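Local coordinates for protein cytochrome P450 (CYP102L1) (Mycobacterium phage Adler, PDB 6N6Q) that probably catalyses haem-dependent oxidation of an organic substrate, as cytochrome P450 monooxygenases do, and is encoded by a phage genome, at residues 374-377 against 378-382; 335-338 against 339-342; 44-47 against 48-52. All blocks are in the same frame, centred on the assembly; numbering follows the deposited sequence.

In the fold
Contacts 1 and 2 lie close together in the buried part of the fold near the haem, their centres about 11 Å apart, while contact 3 sits farther out, with its centre about 26 Å from that of the chain. Contact 2 is the C-terminal end of helix 329-341 and contact 1 the short helix 375-379. The two meet directly, Arg340 NH1 being 2.7 Å from His379 O, a probable hydrogen bond. Contact 3 turns the chain into edge strand 49-53 of the sheet whose strand 370-374 leads into contact 1. The chemistry follows the setting: a buried ion pair in contact 2, capping and imidazole bonds in contact 1, and aromatic packing in contact 3.

Contact 1 (374-377 against 378-382); sequences NLHA and AHTHR
Leu375 and His379 lie side by side one turn apart on the short helix 375-379, and their backbones are joined by the bond from His379 N to Leu375 O (2.6 Å). In His379, CG is anti to the carbonyl carbon (chi1 -72°), and this torsion lays the ring alongside Leu375, with Leu375 O and CB against one face. His379 CB passes Leu375 O, and CG lies 3.2 Å from that same oxygen. Farther out, Leu375 CB makes a CH-pi contact over the ring, 4.2 Å from the His379 ring centroid and 16° off its normal. At the tip, Leu375 CD2 comes within 3.6 Å of His379 NE2. That nitrogen accepts from the backbone N of Lys410, while ND1 has a weak bond to Leu339 O.

The helix is closed at both ends by short polar side chains. Asn374, at the N-cap, holds Ala377 N through OD1 (3.0 Å), the donor standing above the amide's carbonyl plane. Its backbone O also takes Ala378 N, at 3.0 Å. After the last turn, Thr380 turns OG1 back to His376 O (2.8 Å), in the carbonyl plane, and adds a weak backbone bond to the same oxygen. The small, buried Ala377 and Ala378 pack against Thr40 and Ile68 respectively. His376 bonds Thr40 through ND1 and meets the Trp342 ring.

With NE2 accepting an amide hydrogen and ND1 facing a carbonyl, His379 is probably neutral with its hydrogen on ND1, which suits imidazole to a buried place needing one donor and one acceptor.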
ATOM      1  N   ASN A 374      -1.647 -15.806   3.218  1.00 47.47           N
ATOM      2  CA  ASN A 374      -2.901 -15.159   2.837  1.00 49.78           C
ATOM      3  C   ASN A 374      -3.372 -14.311   4.014  1.00 51.30           C
ATOM      4  O   ASN A 374      -4.020 -14.813   4.937  1.00 46.96           O
ATOM      5  CB  ASN A 374      -3.944 -16.199   2.440  1.00 45.18           C
ATOM      6  CG  ASN A 374      -5.176 -15.585   1.800  1.00 45.86           C
ATOM      7  OD1 ASN A 374      -5.501 -14.422   2.031  1.00 55.49           O
ATOM      8  ND2 ASN A 374      -5.874 -16.373   0.990  1.00 47.72           N
ATOM      9  N   LEU A 375      -3.046 -13.015   3.979  1.00 49.71           N
ATOM     10  CA  LEU A 375      -3.441 -12.123   5.066  1.00 50.86           C
ATOM     11  C   LEU A 375      -4.950 -11.915   5.095  1.00 48.66           C
ATOM     12  O   LEU A 375      -5.547 -11.843   6.175  1.00 50.00           O
ATOM     13  CB  LEU A 375      -2.729 -10.777   4.935  1.00 45.52           C
ATOM     14  CG  LEU A 375      -1.237 -10.738   5.257  1.00 51.89           C
ATOM     15  CD1 LEU A 375      -0.651  -9.407   4.829  1.00 49.48           C
ATOM     16  CD2 LEU A 375      -1.012 -10.974   6.742  1.00 55.13           C
ATOM     17  N   HIS A 376      -5.580 -11.811   3.922  1.00 44.08           N
ATOM     18  CA  HIS A 376      -7.022 -11.595   3.876  1.00 44.01           C
ATOM     19  C   HIS A 376      -7.773 -12.732   4.556  1.00 49.85           C
ATOM     20  O   HIS A 376      -8.768 -12.500   5.252  1.00 54.07           O
ATOM     21  CB  HIS A 376      -7.491 -11.438   2.431  1.00 45.78           C
ATOM     22  CG  HIS A 376      -8.980 -11.472   2.278  1.00 55.47           C
ATOM     23  ND1 HIS A 376      -9.636 -12.477   1.602  1.00 54.45           N
ATOM     24  CD2 HIS A 376      -9.941 -10.631   2.727  1.00 46.89           C
ATOM     25  CE1 HIS A 376     -10.937 -12.250   1.632  1.00 47.10           C
ATOM     26  NE2 HIS A 376     -11.149 -11.135   2.309  1.00 48.43           N
ATOM     27  N   ALA A 377      -7.310 -13.967   4.368  1.00 50.09           N
ATOM     28  CA  ALA A 377      -7.935 -15.090   5.056  1.00 47.18           C
ATOM     29  C   ALA A 377      -7.561 -15.104   6.533  1.00 52.07           C
ATOM     30  O   ALA A 377      -8.397 -15.421   7.387  1.00 52.93           O
ATOM     31  CB  ALA A 377      -7.537 -16.403   4.384  1.00 45.32           C
ATOM     32  N   ALA A 378      -6.314 -14.753   6.851  1.00 47.70           N
ATOM     33  CA  ALA A 378      -5.870 -14.772   8.241  1.00 49.90           C
ATOM     34  C   ALA A 378      -6.505 -13.645   9.047  1.00 50.73           C
ATOM     35  O   ALA A 378      -6.820 -13.821  10.230  1.00 48.58           O
ATOM     36  CB  ALA A 378      -4.344 -14.684   8.304  1.00 40.92           C
ATOM     37  N   HIS A 379      -6.701 -12.480   8.428  1.00 50.85           N
ATOM     38  CA  HIS A 379      -7.296 -11.359   9.147  1.00 53.59           C
ATOM     39  C   HIS A 379      -8.783 -11.571   9.394  1.00 55.67           C
ATOM     40  O   HIS A 379      -9.325 -11.062  10.380  1.00 55.88           O
ATOM     41  CB  HIS A 379      -7.068 -10.060   8.378  1.00 52.05           C
ATOM     42  CG  HIS A 379      -5.651  -9.580   8.408  1.00 48.74           C
ATOM     43  ND1 HIS A 379      -5.250  -8.410   7.801  1.00 43.20           N
ATOM     44  CD2 HIS A 379      -4.541 -10.111   8.974  1.00 46.42           C
ATOM     45  CE1 HIS A 379      -3.954  -8.240   7.992  1.00 49.66           C
ATOM     46  NE2 HIS A 379      -3.500  -9.258   8.700  1.00 51.02           N
ATOM     47  N   THR A 380      -9.458 -12.307   8.513  1.00 58.85           N
ATOM     48  CA  THR A 380     -10.865 -12.642   8.683  1.00 56.39           C
ATOM     49  C   THR A 380     -11.060 -14.055   9.218  1.00 57.96           C
ATOM     50  O   THR A 380     -12.184 -14.569   9.194  1.00 55.26           O
ATOM     51  CB  THR A 380     -11.611 -12.474   7.358  1.00 50.96           C
ATOM     52  OG1 THR A 380     -11.121 -13.425   6.406  1.00 49.29           O
ATOM     53  CG2 THR A 380     -11.405 -11.071   6.809  1.00 45.96           C
ATOM     54  N   HIS A 381      -9.994 -14.686   9.703  1.00 54.80           N
ATOM     55  CA  HIS A 381     -10.061 -16.056  10.182  1.00 57.22           C
ATOM     56  C   HIS A 381     -10.961 -16.156  11.414  1.00 66.42           C
ATOM     57  O   HIS A 381     -11.228 -15.170  12.107  1.00 61.46           O
ATOM     58  CB  HIS A 381      -8.655 -16.572  10.503  1.00 58.94           C
ATOM     59  CG  HIS A 381      -8.610 -18.020  10.884  1.00 67.52           C
ATOM     60  ND1 HIS A 381      -8.516 -18.443  12.191  1.00 62.07           N
ATOM     61  CD2 HIS A 381      -8.646 -19.142  10.126  1.00 64.40           C
ATOM     62  CE1 HIS A 381      -8.495 -19.764  12.224  1.00 63.42           C
ATOM     63  NE2 HIS A 381      -8.574 -20.212  10.984  1.00 65.22           N
ATOM     64  N   ARG A 382     -11.430 -17.379  11.678  1.00 67.78           N
ATOM     65  CA  ARG A 382     -12.342 -17.626  12.789  1.00 65.30           C
ATOM     66  C   ARG A 382     -11.722 -17.284  14.140  1.00 62.00           C
ATOM     67  O   ARG A 382     -12.458 -17.037  15.100  1.00 64.45           O
ATOM     68  CB  ARG A 382     -12.794 -19.089  12.766  1.00 75.40           C
ATOM     69  CG  ARG A 382     -13.980 -19.408  13.662  1.00 84.34           C
ATOM     70  CD  ARG A 382     -14.547 -20.788  13.355  1.00 90.74           C
ATOM     71  NE  ARG A 382     -13.567 -21.851  13.562  1.00 87.96           N
ATOM     72  CZ  ARG A 382     -13.473 -22.575  14.673  1.00100.09           C
ATOM     73  NH1 ARG A 382     -14.304 -22.353  15.684  1.00 88.62           N
ATOM     74  NH2 ARG A 382     -12.550 -23.523  14.775  1.00100.74           N
TER

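Contact 2 (335-338 against 339-342); sequences IDEA and LRLW
The ExxR motif of cytochrome P450, on the helix known in this family as K, is formed here by Glu337 and Arg340 in the last turn of helix 329-341. The two side chains run alongside each other and point the same way. Arg340 grips the carboxylate side-on with two nitrogens: NE gives a bond to Glu337 OE1 (3.1 Å) and NH2 one to Glu337 OE2 (2.7 Å). Both oxygens lie near the guanidinium plane, at its edge, yet the nitrogens approach from above the carboxylate plane, the two planes being turned 42° apart. Glu337 starts with CG anti to its own N and bends at chi2 (72°), which brings the carboxylate back toward the arginine; Arg340 bends in turn at chi3.

The charges are buried and well supplied with partners. Glu337 OE2 also receives Arg395 NE, in a second salt bridge, and Lys392 N, so three donors converge on it. Two arginines beside one carboxylate probably favour its ionised form. Arg340 NH2 bonds Ala388 O as well, and the group makes a cation-pi contact with Trp384.

Three i to i+4 backbone bonds hold this end of the helix, while Arg340 N is shared weakly between Asp336 O and Glu337 O. Leu339 N bonds Ile335 O (2.9 Å), Leu341 N meets Glu337 O (2.9 Å) at an almost straight 176°, and Trp342 N reaches Ala338 O (3.0 Å) where the helix ends. Ile335 CG2 and Leu339 CD1 touch loosely at 4.3 Å. Apolar residues suit this flank: Ile335 packs on helix 422-439, and the side chain of Leu339 is about 4 Å from the haem and touches Ala286 on helix 265-296. Together with Arg395, Glu337 and Arg340 form the Glu-Arg-Arg triad characteristic of the P450 fold.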
ATOM      1  N   ILE A 335      -8.803   2.800  10.827  1.00 54.91           N
ATOM      2  CA  ILE A 335      -7.895   2.383   9.765  1.00 52.97           C
ATOM      3  C   ILE A 335      -7.393   0.968  10.016  1.00 50.01           C
ATOM      4  O   ILE A 335      -7.221   0.181   9.078  1.00 46.25           O
ATOM      5  CB  ILE A 335      -6.729   3.378   9.636  1.00 44.99           C
ATOM      6  CG1 ILE A 335      -7.258   4.802   9.496  1.00 48.11           C
ATOM      7  CG2 ILE A 335      -5.860   3.021   8.443  1.00 56.27           C
ATOM      8  CD1 ILE A 335      -6.172   5.836   9.337  1.00 45.06           C
ATOM      9  N   ASP A 336      -7.148   0.622  11.282  1.00 53.23           N
ATOM     10  CA  ASP A 336      -6.687  -0.722  11.607  1.00 45.41           C
ATOM     11  C   ASP A 336      -7.730  -1.764  11.226  1.00 53.37           C
ATOM     12  O   ASP A 336      -7.409  -2.791  10.618  1.00 55.64           O
ATOM     13  CB  ASP A 336      -6.346  -0.815  13.094  1.00 50.47           C
ATOM     14  CG  ASP A 336      -5.093  -0.046  13.453  1.00 52.75           C
ATOM     15  OD1 ASP A 336      -4.448   0.503  12.535  1.00 60.26           O
ATOM     16  OD2 ASP A 336      -4.749   0.010  14.652  1.00 59.07           O
ATOM     17  N   GLU A 337      -8.995  -1.511  11.572  1.00 52.01           N
ATOM     18  CA  GLU A 337     -10.057  -2.446  11.220  1.00 57.46           C
ATOM     19  C   GLU A 337     -10.258  -2.521   9.712  1.00 54.35           C
ATOM     20  O   GLU A 337     -10.604  -3.586   9.187  1.00 59.89           O
ATOM     21  CB  GLU A 337     -11.359  -2.049  11.920  1.00 55.42           C
ATOM     22  CG  GLU A 337     -12.532  -2.990  11.668  1.00 54.81           C
ATOM     23  CD  GLU A 337     -12.392  -4.335  12.368  1.00 62.34           C
ATOM     24  OE1 GLU A 337     -11.389  -4.549  13.081  1.00 61.14           O
ATOM     25  OE2 GLU A 337     -13.297  -5.181  12.205  1.00 64.19           O
ATOM     26  N   ALA A 338     -10.047  -1.410   9.001  1.00 52.47           N
ATOM     27  CA  ALA A 338     -10.112  -1.447   7.544  1.00 56.77           C
ATOM     28  C   ALA A 338      -8.985  -2.294   6.968  1.00 53.11           C
ATOM     29  O   ALA A 338      -9.204  -3.085   6.043  1.00 47.41           O
ATOM     30  CB  ALA A 338     -10.064  -0.029   6.976  1.00 39.98           C
ATOM     31  N   LEU A 339      -7.772  -2.148   7.507  1.00 50.77           N
ATOM     32  CA  LEU A 339      -6.646  -2.952   7.049  1.00 48.95           C
ATOM     33  C   LEU A 339      -6.764  -4.406   7.478  1.00 56.51           C
ATOM     34  O   LEU A 339      -6.073  -5.262   6.916  1.00 50.22           O
ATOM     35  CB  LEU A 339      -5.333  -2.358   7.558  1.00 39.47           C
ATOM     36  CG  LEU A 339      -4.910  -1.054   6.879  1.00 42.75           C
ATOM     37  CD1 LEU A 339      -3.617  -0.524   7.477  1.00 40.30           C
ATOM     38  CD2 LEU A 339      -4.764  -1.266   5.379  1.00 39.26           C
ATOM     39  N   ARG A 340      -7.613  -4.707   8.461  1.00 53.27           N
ATOM     40  CA  ARG A 340      -7.869  -6.097   8.813  1.00 52.04           C
ATOM     41  C   ARG A 340      -8.901  -6.710   7.874  1.00 54.68           C
ATOM     42  O   ARG A 340      -8.630  -7.709   7.200  1.00 56.32           O
ATOM     43  CB  ARG A 340      -8.339  -6.205  10.266  1.00 54.22           C
ATOM     44  CG  ARG A 340      -8.497  -7.642  10.745  1.00 58.40           C
ATOM     45  CD  ARG A 340      -9.315  -7.734  12.022  1.00 53.40           C
ATOM     46  NE  ARG A 340     -10.700  -7.326  11.811  1.00 56.50           N
ATOM     47  CZ  ARG A 340     -11.649  -8.126  11.335  1.00 56.94           C
ATOM     48  NH1 ARG A 340     -11.363  -9.380  11.015  1.00 56.61           N
ATOM     49  NH2 ARG A 340     -12.883  -7.672  11.175  1.00 57.32           N
ATOM     50  N   LEU A 341     -10.093  -6.111   7.811  1.00 50.00           N
ATOM     51  CA  LEU A 341     -11.166  -6.682   7.006  1.00 55.58           C
ATOM     52  C   LEU A 341     -10.795  -6.737   5.529  1.00 54.59           C
ATOM     53  O   LEU A 341     -11.206  -7.663   4.820  1.00 55.89           O
ATOM     54  CB  LEU A 341     -12.453  -5.880   7.204  1.00 52.48           C
ATOM     55  CG  LEU A 341     -13.755  -6.639   6.940  1.00 59.72           C
ATOM     56  CD1 LEU A 341     -13.828  -7.878   7.817  1.00 53.51           C
ATOM     57  CD2 LEU A 341     -14.958  -5.742   7.180  1.00 56.83           C
ATOM     58  N   TRP A 342     -10.018  -5.768   5.050  1.00 53.55           N
ATOM     59  CA  TRP A 342      -9.576  -5.742   3.657  1.00 56.89           C
ATOM     60  C   TRP A 342      -8.153  -5.216   3.594  1.00 46.25           C
ATOM     61  O   TRP A 342      -7.924  -4.020   3.374  1.00 52.53           O
ATOM     62  CB  TRP A 342     -10.511  -4.897   2.790  1.00 49.70           C
ATOM     63  CG  TRP A 342     -11.867  -5.501   2.640  1.00 55.10           C
ATOM     64  CD1 TRP A 342     -12.996  -5.164   3.329  1.00 57.16           C
ATOM     65  CD2 TRP A 342     -12.240  -6.562   1.754  1.00 56.30           C
ATOM     66  NE1 TRP A 342     -14.050  -5.944   2.920  1.00 59.83           N
ATOM     67  CE2 TRP A 342     -13.613  -6.812   1.955  1.00 55.38           C
ATOM     68  CE3 TRP A 342     -11.547  -7.323   0.808  1.00 54.43           C
ATOM     69  CZ2 TRP A 342     -14.305  -7.792   1.246  1.00 49.05           C
ATOM     70  CZ3 TRP A 342     -12.237  -8.296   0.103  1.00 54.68           C
ATOM     71  CH2 TRP A 342     -13.603  -8.520   0.326  1.00 47.88           C
TER

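Contact 3 (44-47 against 48-52); sequences RRHD and GIFEQ
His46 and Phe50 make the side-chain contact of this turn, and it is aromatic. Phe50 CB lies over the centre of one face of the imidazole, a CH-pi contact 3.5 Å from the His46 ring centroid and 12° off the normal. The rings are nearly parallel, their planes 11° apart, but barely overlap; their centroids are 4.8 Å apart, and His46 CD2 meets Phe50 CG at 3.5 Å. Phe50 CG stands between its own N and carbonyl carbon (chi1 58°), which leads the ring away from over the imidazole, so that CB and CG meet His46. Arg45 CG lies over the rim of the opposite face of the His46 ring.

This is where the chain passes from helix 35-43 into strand 49-53, an edge strand of the mixed sheet, paired antiparallel with strand 58-62. Gly48 suits the bend because, without a CB, it readily takes a positive phi.

No hydrogen bond joins residues 44-47 to 48-52; His46 NE2 bonds Glu42 OE1 on the preceding helix, and the backbones of Gly48 and Phe50 pair with Asp63 and Val61. Apolar packing falls to Ile49, which points away from the loop onto Val60, Val62, Ile358 and Tyr363.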
ATOM      1  N   ARG A  44     -11.109 -22.474   3.610  1.00 60.71           N
ATOM      2  CA  ARG A  44     -12.002 -22.903   4.680  1.00 64.20           C
ATOM      3  C   ARG A  44     -12.340 -24.385   4.620  1.00 67.00           C
ATOM      4  O   ARG A  44     -12.905 -24.911   5.585  1.00 77.19           O
ATOM      5  CB  ARG A  44     -13.289 -22.075   4.661  1.00 67.82           C
ATOM      6  CG  ARG A  44     -13.133 -20.697   5.284  1.00 68.41           C
ATOM      7  CD  ARG A  44     -14.476 -20.024   5.497  1.00 74.41           C
ATOM      8  NE  ARG A  44     -15.135 -19.703   4.235  1.00 77.62           N
ATOM      9  CZ  ARG A  44     -14.975 -18.557   3.582  1.00 69.57           C
ATOM     10  NH1 ARG A  44     -14.173 -17.620   4.072  1.00 69.83           N
ATOM     11  NH2 ARG A  44     -15.614 -18.348   2.439  1.00 73.40           N
ATOM     12  N   ARG A  45     -12.011 -25.071   3.527  1.00 63.30           N
ATOM     13  CA  ARG A  45     -12.158 -26.516   3.453  1.00 63.02           C
ATOM     14  C   ARG A  45     -10.859 -27.242   3.778  1.00 63.37           C
ATOM     15  O   ARG A  45     -10.805 -28.473   3.681  1.00 66.70           O
ATOM     16  CB  ARG A  45     -12.674 -26.931   2.073  1.00 68.07           C
ATOM     17  CG  ARG A  45     -11.618 -27.040   0.983  1.00 70.97           C
ATOM     18  CD  ARG A  45     -12.249 -27.529  -0.314  1.00 69.78           C
ATOM     19  NE  ARG A  45     -11.286 -28.193  -1.187  1.00 73.36           N
ATOM     20  CZ  ARG A  45     -11.615 -28.841  -2.299  1.00 73.38           C
ATOM     21  NH1 ARG A  45     -12.885 -28.911  -2.674  1.00 73.82           N
ATOM     22  NH2 ARG A  45     -10.679 -29.423  -3.035  1.00 76.63           N
ATOM     23  N   HIS A  46      -9.820 -26.511   4.167  1.00 59.68           N
ATOM     24  CA  HIS A  46      -8.540 -27.066   4.583  1.00 55.65           C
ATOM     25  C   HIS A  46      -8.242 -26.630   6.016  1.00 59.25           C
ATOM     26  O   HIS A  46      -9.014 -25.901   6.643  1.00 64.05           O
ATOM     27  CB  HIS A  46      -7.422 -26.634   3.628  1.00 56.76           C
ATOM     28  CG  HIS A  46      -7.602 -27.130   2.227  1.00 61.38           C
ATOM     29  ND1 HIS A  46      -7.410 -28.449   1.874  1.00 56.31           N
ATOM     30  CD2 HIS A  46      -7.951 -26.484   1.090  1.00 62.88           C
ATOM     31  CE1 HIS A  46      -7.635 -28.594   0.581  1.00 61.58           C
ATOM     32  NE2 HIS A  46      -7.964 -27.417   0.081  1.00 63.19           N
ATOM     33  N   ASP A  47      -7.101 -27.082   6.531  1.00 59.95           N
ATOM     34  CA  ASP A  47      -6.716 -26.865   7.921  1.00 62.71           C
ATOM     35  C   ASP A  47      -5.543 -25.898   8.056  1.00 62.18           C
ATOM     36  O   ASP A  47      -4.671 -26.075   8.909  1.00 57.78           O
ATOM     37  CB  ASP A  47      -6.383 -28.192   8.598  1.00 70.39           C
ATOM     38  CG  ASP A  47      -7.612 -28.894   9.135  1.00 76.91           C
ATOM     39  OD1 ASP A  47      -8.480 -28.207   9.713  1.00 79.46           O
ATOM     40  OD2 ASP A  47      -7.711 -30.130   8.980  1.00 88.98           O
ATOM     41  N   GLY A  48      -5.507 -24.861   7.220  1.00 65.76           N
ATOM     42  CA  GLY A  48      -4.513 -23.813   7.345  1.00 58.47           C
ATOM     43  C   GLY A  48      -3.411 -23.823   6.307  1.00 61.63           C
ATOM     44  O   GLY A  48      -2.591 -22.895   6.300  1.00 63.82           O
ATOM     45  N   ILE A  49      -3.354 -24.828   5.434  1.00 58.61           N
ATOM     46  CA  ILE A  49      -2.333 -24.882   4.393  1.00 54.76           C
ATOM     47  C   ILE A  49      -2.794 -25.871   3.333  1.00 54.08           C
ATOM     48  O   ILE A  49      -3.441 -26.876   3.642  1.00 62.53           O
ATOM     49  CB  ILE A  49      -0.947 -25.256   4.982  1.00 52.53           C
ATOM     50  CG1 ILE A  49       0.156 -25.057   3.940  1.00 58.83           C
ATOM     51  CG2 ILE A  49      -0.951 -26.679   5.510  1.00 54.87           C
ATOM     52  CD1 ILE A  49       1.551 -25.302   4.473  1.00 56.73           C
ATOM     53  N   PHE A  50      -2.467 -25.580   2.077  1.00 54.04           N
ATOM     54  CA  PHE A  50      -2.943 -26.363   0.940  1.00 50.38           C
ATOM     55  C   PHE A  50      -2.217 -25.882  -0.313  1.00 56.07           C
ATOM     56  O   PHE A  50      -1.367 -24.988  -0.260  1.00 56.90           O
ATOM     57  CB  PHE A  50      -4.461 -26.241   0.780  1.00 51.83           C
ATOM     58  CG  PHE A  50      -4.938 -24.826   0.608  1.00 59.56           C
ATOM     59  CD1 PHE A  50      -5.168 -24.019   1.711  1.00 52.71           C
ATOM     60  CD2 PHE A  50      -5.156 -24.302  -0.656  1.00 55.23           C
ATOM     61  CE1 PHE A  50      -5.602 -22.715   1.557  1.00 51.72           C
ATOM     62  CE2 PHE A  50      -5.590 -22.998  -0.816  1.00 55.02           C
ATOM     63  CZ  PHE A  50      -5.818 -22.206   0.291  1.00 50.13           C
ATOM     64  N   GLU A  51      -2.568 -26.487  -1.448  1.00 49.99           N
ATOM     65  CA  GLU A  51      -2.070 -26.097  -2.758  1.00 48.37           C
ATOM     66  C   GLU A  51      -3.227 -25.622  -3.626  1.00 53.22           C
ATOM     67  O   GLU A  51      -4.381 -26.011  -3.426  1.00 61.48           O
ATOM     68  CB  GLU A  51      -1.359 -27.258  -3.466  1.00 51.57           C
ATOM     69  CG  GLU A  51      -0.042 -27.688  -2.857  1.00 49.57           C
ATOM     70  CD  GLU A  51       0.586 -28.832  -3.632  1.00 65.30           C
ATOM     71  OE1 GLU A  51      -0.172 -29.647  -4.199  1.00 69.66           O
ATOM     72  OE2 GLU A  51       1.832 -28.909  -3.688  1.00 58.57           O
ATOM     73  N   GLN A  52      -2.906 -24.783  -4.612  1.00 50.81           N
ATOM     74  CA  GLN A  52      -3.918 -24.288  -5.532  1.00 57.54           C
ATOM     75  C   GLN A  52      -3.250 -23.700  -6.768  1.00 57.27           C
ATOM     76  O   GLN A  52      -2.260 -22.974  -6.658  1.00 59.52           O
ATOM     77  CB  GLN A  52      -4.808 -23.231  -4.869  1.00 55.04           C
ATOM     78  CG  GLN A  52      -5.975 -22.797  -5.734  1.00 61.86           C
ATOM     79  CD  GLN A  52      -6.871 -23.959  -6.108  1.00 61.61           C
ATOM     80  OE1 GLN A  52      -7.176 -24.812  -5.276  1.00 64.97           O
ATOM     81  NE2 GLN A  52      -7.290 -24.003  -7.367  1.00 67.29           N
TER